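Serine/threonine-protein kinase pknE (Mycobacterium tuberculosis, PDB 2H34) catalyses ATP-dependent phosphorylation of serine and threonine residues in proteins, acting through the cytoplasmic kinase domain of a membrane-spanning homodimer. Local coordinates at residues V42-G46 and M47-Y51; V224-E227 and C228-S232. One frame throughout, in Å; residues are numbered along the deposited sequence.

How the interactions relate
Both contacts are local, formed by neighbouring parts of one chain, and both lie in the kinase domain, but they serve different lobes. Interaction 1 is the tip of a hairpin between strands 36-44 and 49-55 in the N-terminal lobe. It is partly exposed, rich in glycine, and joined by weak backbone bonds and a salt bridge. Interaction 2, residues 224-232, is a buried helix end in the C-terminal lobe, with i to i+4 helix bonds, apolar and CH-pi contacts and an ST turn. Interactions 1 and 2 do not touch, their nearest atoms being about 16 Å apart. They share no strand or helix, one lying at the predicted ATP site, the other in the lobe's interior.

Interaction 1 of 2, residues V42-G46 and M47-Y51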
ATOM      1  N   VAL A  42       9.474  -6.850 -13.667  1.00 93.55           N
ATOM      2  CA  VAL A  42       8.275  -6.957 -12.849  1.00 94.05           C
ATOM      3  C   VAL A  42       8.346  -5.883 -11.786  1.00 94.48           C
ATOM      4  O   VAL A  42       9.378  -5.718 -11.137  1.00 94.54           O
ATOM      5  CB  VAL A  42       8.126  -8.349 -12.187  1.00 94.00           C
ATOM      6  CG1 VAL A  42       7.584  -9.376 -13.181  1.00 94.02           C
ATOM      7  CG2 VAL A  42       9.444  -8.811 -11.590  1.00 94.04           C
ATOM      8  N   GLY A  43       7.246  -5.156 -11.617  1.00 95.08           N
ATOM      9  CA  GLY A  43       7.212  -3.978 -10.754  1.00 95.73           C
ATOM     10  C   GLY A  43       7.403  -2.703 -11.556  1.00 96.25           C
ATOM     11  O   GLY A  43       8.260  -2.639 -12.445  1.00 96.23           O
ATOM     12  N   ARG A  44       6.597  -1.692 -11.242  1.00 96.85           N
ATOM     13  CA  ARG A  44       6.629  -0.408 -11.942  1.00 97.48           C
ATOM     14  C   ARG A  44       6.427   0.733 -10.942  1.00 97.91           C
ATOM     15  O   ARG A  44       5.310   1.225 -10.752  1.00 97.90           O
ATOM     16  CB  ARG A  44       5.564  -0.379 -13.047  1.00 97.46           C
ATOM     17  CG  ARG A  44       5.628   0.819 -13.987  1.00 97.30           C
ATOM     18  CD  ARG A  44       6.701   0.659 -15.054  1.00 96.75           C
ATOM     19  NE  ARG A  44       6.547   1.641 -16.128  1.00 95.97           N
ATOM     20  CZ  ARG A  44       6.941   2.910 -16.057  1.00 95.69           C
ATOM     21  NH1 ARG A  44       7.515   3.379 -14.956  1.00 95.68           N
ATOM     22  NH2 ARG A  44       6.756   3.719 -17.091  1.00 95.68           N
ATOM     23  N   GLY A  45       7.521   1.141 -10.304  1.00 98.50           N
ATOM     24  CA  GLY A  45       7.480   2.119  -9.219  1.00 99.22           C
ATOM     25  C   GLY A  45       7.185   3.529  -9.678  1.00 99.73           C
ATOM     26  O   GLY A  45       7.016   3.782 -10.876  1.00 99.84           O
ATOM     27  N   GLY A  46       7.126   4.447  -8.716  1.00100.15           N
ATOM     28  CA  GLY A  46       6.817   5.845  -8.993  1.00100.88           C
ATOM     29  C   GLY A  46       7.817   6.498  -9.929  1.00101.37           C
ATOM     30  O   GLY A  46       7.459   6.939 -11.025  1.00101.15           O
HETATM   31  N   MSE A  47       9.077   6.537  -9.494  1.00101.93           N
HETATM   32  CA  MSE A  47      10.154   7.213 -10.227  1.00102.48           C
HETATM   33  C   MSE A  47      11.050   6.227 -10.987  1.00101.75           C
HETATM   34  O   MSE A  47      11.725   6.604 -11.957  1.00101.67           O
HETATM   35  CB  MSE A  47      10.995   8.058  -9.262  1.00103.19           C
HETATM   36  CG  MSE A  47      10.278   9.297  -8.713  1.00106.39           C
HETATM   37 SE   MSE A  47      10.723   9.718  -6.833  1.00114.99          SE
HETATM   38  CE  MSE A  47       9.974  11.575  -6.757  1.00112.16           C
ATOM     39  N   GLY A  48      11.048   4.971 -10.540  1.00100.95           N
ATOM     40  CA  GLY A  48      11.884   3.935 -11.137  1.00 99.84           C
ATOM     41  C   GLY A  48      11.131   2.692 -11.567  1.00 99.04           C
ATOM     42  O   GLY A  48       9.955   2.518 -11.250  1.00 99.10           O
ATOM     43  N   ASP A  49      11.821   1.827 -12.302  1.00 98.13           N
ATOM     44  CA  ASP A  49      11.244   0.574 -12.760  1.00 97.30           C
ATOM     45  C   ASP A  49      12.037  -0.571 -12.151  1.00 96.71           C
ATOM     46  O   ASP A  49      13.265  -0.608 -12.247  1.00 96.70           O
ATOM     47  CB  ASP A  49      11.276   0.496 -14.288  1.00 97.40           C
ATOM     48  CG  ASP A  49      10.970   1.836 -14.952  1.00 97.58           C
ATOM     49  OD1 ASP A  49      10.075   2.561 -14.460  1.00 98.07           O
ATOM     50  OD2 ASP A  49      11.627   2.164 -15.968  1.00 96.75           O
ATOM     51  N   VAL A  50      11.331  -1.494 -11.507  1.00 95.89           N
ATOM     52  CA  VAL A  50      11.971  -2.606 -10.808  1.00 95.05           C
ATOM     53  C   VAL A  50      12.237  -3.781 -11.749  1.00 94.55           C
ATOM     54  O   VAL A  50      11.391  -4.141 -12.573  1.00 94.57           O
ATOM     55  CB  VAL A  50      11.125  -3.083  -9.591  1.00 95.09           C
ATOM     56  CG1 VAL A  50      11.769  -4.278  -8.905  1.00 94.75           C
ATOM     57  CG2 VAL A  50      10.918  -1.949  -8.598  1.00 94.94           C
ATOM     58  N   TYR A  51      13.430  -4.350 -11.628  1.00 93.79           N
ATOM     59  CA  TYR A  51      13.755  -5.625 -12.247  1.00 93.11           C
ATOM     60  C   TYR A  51      14.109  -6.601 -11.139  1.00 92.64           C
ATOM     61  O   TYR A  51      14.588  -6.189 -10.081  1.00 92.46           O
ATOM     62  CB  TYR A  51      14.975  -5.488 -13.165  1.00 93.03           C
ATOM     63  CG  TYR A  51      14.779  -4.693 -14.438  1.00 93.03           C
ATOM     64  CD1 TYR A  51      14.006  -5.190 -15.491  1.00 92.94           C
ATOM     65  CD2 TYR A  51      15.418  -3.466 -14.615  1.00 92.98           C
ATOM     66  CE1 TYR A  51      13.848  -4.463 -16.675  1.00 92.54           C
ATOM     67  CE2 TYR A  51      15.270  -2.736 -15.793  1.00 92.55           C
ATOM     68  CZ  TYR A  51      14.484  -3.239 -16.814  1.00 92.31           C
ATOM     69  OH  TYR A  51      14.339  -2.512 -17.970  1.00 91.98           O
TER
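R44 and D49 sit on neighbouring strands of the hairpin, their side chains side by side and pointing the same way, and a salt bridge joins their ends. From its CB the arginine starts with CG anti to the backbone N (chi1 -171°), then bends at chi2, which turns the rest of the chain along the aspartate. CD comes within 3.9 Å of D49 OD1, NE lies 4.0 Å from the same oxygen, CZ reaches 3.5 Å from it, and NH1 closes the bridge at 2.7 Å from D49 OD1. The bridge rests on one N-O pair, met obliquely, consistent with guanidinium and carboxylate planes 73° apart rather than a flat two-pronged pairing. A long, flexible arginine suits this exposed position, where it can span the two strands.

The backbone ladder beneath is slack: V50 N reaches G43 O in a weak bond of 3.4 Å, and V42 N reaches V50 O in another at 3.5 Å. G43 has a positive phi (97°) that favours glycine, as does its partner-strand side, where V50 CB lies close; its backbone also bonds to I180. V50 lays its CB 3.5 Å from V42 O, while its side chain touches K65, the predicted ATP-binding lysine. G43, G45 and G48 follow the GxGxxG spacing of the protein kinase glycine-rich loop, which probably folds over the ATP phosphates.

Interaction 2 of 2, residues V224-E227 and C228-S232; sequences VLYE and CLTGS
The C-terminal end of helix 217-230, the αF helix of the kinase C-terminal lobe, is finished by Y226 and E227 meeting T230, G231 and S232. T230 N makes a nearly straight bond to Y226 O at 2.9 Å, and G231 N follows onto E227 O at 2.8 Å. There the helix stops: G231 turns to a positive phi (118°), a backbone shape that suits glycine, and S232 leaves in an extended conformation.

T230 works on two fronts. Its chi1 of 60° sets OG1 between the backbone N and the carbonyl carbon, where it accepts S232 N at 3.2 Å. This is an ST turn, giving a partner to the amide two residues on, beyond the end of the helix; a beta-hydroxyl is close enough to the main chain to accept that amide, while the methyl on the same carbon is left to pack on the ring. The same torsion sends CG2 over one face of the Y226 ring in a CH-pi contact, 3.8 Å from the ring centroid and 19° off the normal, displaced toward the rim. At the edge of that ring, near its plane, S232 O approaches Y226 CD2 at 3.2 Å, and P234 and P252 also touch the tyrosine.

E227 reaches out with an extended chain. Its CG lies against S232 C, while OE1 is held by Y201 OH of a neighbouring loop; a glutamate is long enough to do both.

Toward the interior, buried apolar or weakly polar side chains fill the interface with helices 121-128 and 133-152. L225 CD1 meets L229 CD1 at 4.0 Å, and V224 lies against the sulfur of C228. Helix 133-152 receives L225 on V140, C228 on A136 and L229 on P133, whereas L121 touches both V224 and C228.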
ATOM      1  N   VAL A 224      -9.747  -0.097   1.288  1.00 74.52           N
ATOM      2  CA  VAL A 224      -9.187  -1.384   0.928  1.00 74.28           C
ATOM      3  C   VAL A 224      -9.851  -2.510   1.733  1.00 74.60           C
ATOM      4  O   VAL A 224     -10.238  -3.546   1.166  1.00 74.81           O
ATOM      5  CB  VAL A 224      -7.657  -1.416   1.083  1.00 74.10           C
ATOM      6  CG1 VAL A 224      -7.145  -2.827   0.884  1.00 74.39           C
ATOM      7  CG2 VAL A 224      -7.007  -0.495   0.080  1.00 73.08           C
ATOM      8  N   LEU A 225     -10.002  -2.298   3.040  1.00 74.41           N
ATOM      9  CA  LEU A 225     -10.680  -3.263   3.894  1.00 74.16           C
ATOM     10  C   LEU A 225     -12.083  -3.527   3.352  1.00 74.56           C
ATOM     11  O   LEU A 225     -12.472  -4.683   3.146  1.00 74.32           O
ATOM     12  CB  LEU A 225     -10.749  -2.751   5.332  1.00 74.12           C
ATOM     13  CG  LEU A 225     -11.606  -3.540   6.339  1.00 73.59           C
ATOM     14  CD1 LEU A 225     -11.145  -4.985   6.495  1.00 71.82           C
ATOM     15  CD2 LEU A 225     -11.628  -2.836   7.686  1.00 72.20           C
ATOM     16  N   TYR A 226     -12.824  -2.444   3.104  1.00 74.86           N
ATOM     17  CA  TYR A 226     -14.150  -2.535   2.517  1.00 75.30           C
ATOM     18  C   TYR A 226     -14.166  -3.474   1.329  1.00 75.52           C
ATOM     19  O   TYR A 226     -14.957  -4.424   1.285  1.00 75.48           O
ATOM     20  CB  TYR A 226     -14.638  -1.168   2.066  1.00 75.57           C
ATOM     21  CG  TYR A 226     -16.072  -1.188   1.547  1.00 76.77           C
ATOM     22  CD1 TYR A 226     -17.157  -1.145   2.428  1.00 76.65           C
ATOM     23  CD2 TYR A 226     -16.340  -1.262   0.175  1.00 77.32           C
ATOM     24  CE1 TYR A 226     -18.462  -1.171   1.951  1.00 77.65           C
ATOM     25  CE2 TYR A 226     -17.639  -1.285  -0.306  1.00 76.84           C
ATOM     26  CZ  TYR A 226     -18.690  -1.235   0.584  1.00 77.26           C
ATOM     27  OH  TYR A 226     -19.970  -1.266   0.106  1.00 78.01           O
ATOM     28  N   GLU A 227     -13.276  -3.207   0.374  1.00 75.77           N
ATOM     29  CA  GLU A 227     -13.217  -3.986  -0.856  1.00 76.13           C
ATOM     30  C   GLU A 227     -12.958  -5.466  -0.614  1.00 75.83           C
ATOM     31  O   GLU A 227     -13.559  -6.311  -1.287  1.00 75.83           O
ATOM     32  CB  GLU A 227     -12.179  -3.425  -1.820  1.00 76.36           C
ATOM     33  CG  GLU A 227     -12.310  -4.033  -3.203  1.00 77.53           C
ATOM     34  CD  GLU A 227     -11.486  -3.327  -4.255  1.00 78.71           C
ATOM     35  OE1 GLU A 227     -10.998  -2.199  -3.991  1.00 78.21           O
ATOM     36  OE2 GLU A 227     -11.342  -3.909  -5.355  1.00 78.52           O
ATOM     37  N   CYS A 228     -12.079  -5.767   0.341  1.00 75.25           N
ATOM     38  CA  CYS A 228     -11.767  -7.147   0.705  1.00 75.19           C
ATOM     39  C   CYS A 228     -13.002  -7.875   1.191  1.00 75.09           C
ATOM     40  O   CYS A 228     -13.154  -9.084   0.991  1.00 74.72           O
ATOM     41  CB  CYS A 228     -10.728  -7.188   1.824  1.00 75.40           C
ATOM     42  SG  CYS A 228      -9.107  -6.540   1.390  1.00 75.93           S
ATOM     43  N   LEU A 229     -13.874  -7.122   1.855  1.00 75.22           N
ATOM     44  CA  LEU A 229     -15.064  -7.682   2.466  1.00 75.21           C
ATOM     45  C   LEU A 229     -16.145  -7.893   1.426  1.00 75.20           C
ATOM     46  O   LEU A 229     -16.655  -9.002   1.257  1.00 75.09           O
ATOM     47  CB  LEU A 229     -15.565  -6.770   3.594  1.00 74.99           C
ATOM     48  CG  LEU A 229     -14.680  -6.712   4.845  1.00 75.13           C
ATOM     49  CD1 LEU A 229     -14.998  -5.504   5.714  1.00 74.81           C
ATOM     50  CD2 LEU A 229     -14.785  -8.004   5.652  1.00 75.23           C
ATOM     51  N   THR A 230     -16.476  -6.821   0.719  1.00 75.31           N
ATOM     52  CA  THR A 230     -17.644  -6.820  -0.138  1.00 75.73           C
ATOM     53  C   THR A 230     -17.331  -7.429  -1.489  1.00 75.79           C
ATOM     54  O   THR A 230     -18.167  -8.112  -2.072  1.00 75.91           O
ATOM     55  CB  THR A 230     -18.179  -5.400  -0.351  1.00 75.84           C
ATOM     56  OG1 THR A 230     -17.162  -4.600  -0.964  1.00 76.37           O
ATOM     57  CG2 THR A 230     -18.595  -4.774   0.977  1.00 76.02           C
ATOM     58  N   GLY A 231     -16.122  -7.173  -1.977  1.00 75.93           N
ATOM     59  CA  GLY A 231     -15.732  -7.586  -3.316  1.00 75.72           C
ATOM     60  C   GLY A 231     -15.383  -6.403  -4.194  1.00 75.56           C
ATOM     61  O   GLY A 231     -14.669  -6.553  -5.173  1.00 75.51           O
ATOM     62  N   SER A 232     -15.874  -5.219  -3.834  1.00 75.67           N
ATOM     63  CA  SER A 232     -15.683  -4.012  -4.655  1.00 75.69           C
ATOM     64  C   SER A 232     -15.419  -2.718  -3.842  1.00 75.49           C
ATOM     65  O   SER A 232     -15.812  -2.627  -2.684  1.00 75.45           O
ATOM     66  CB  SER A 232     -16.881  -3.829  -5.593  1.00 75.58           C
ATOM     67  OG  SER A 232     -18.085  -4.082  -4.905  1.00 75.08           O
TER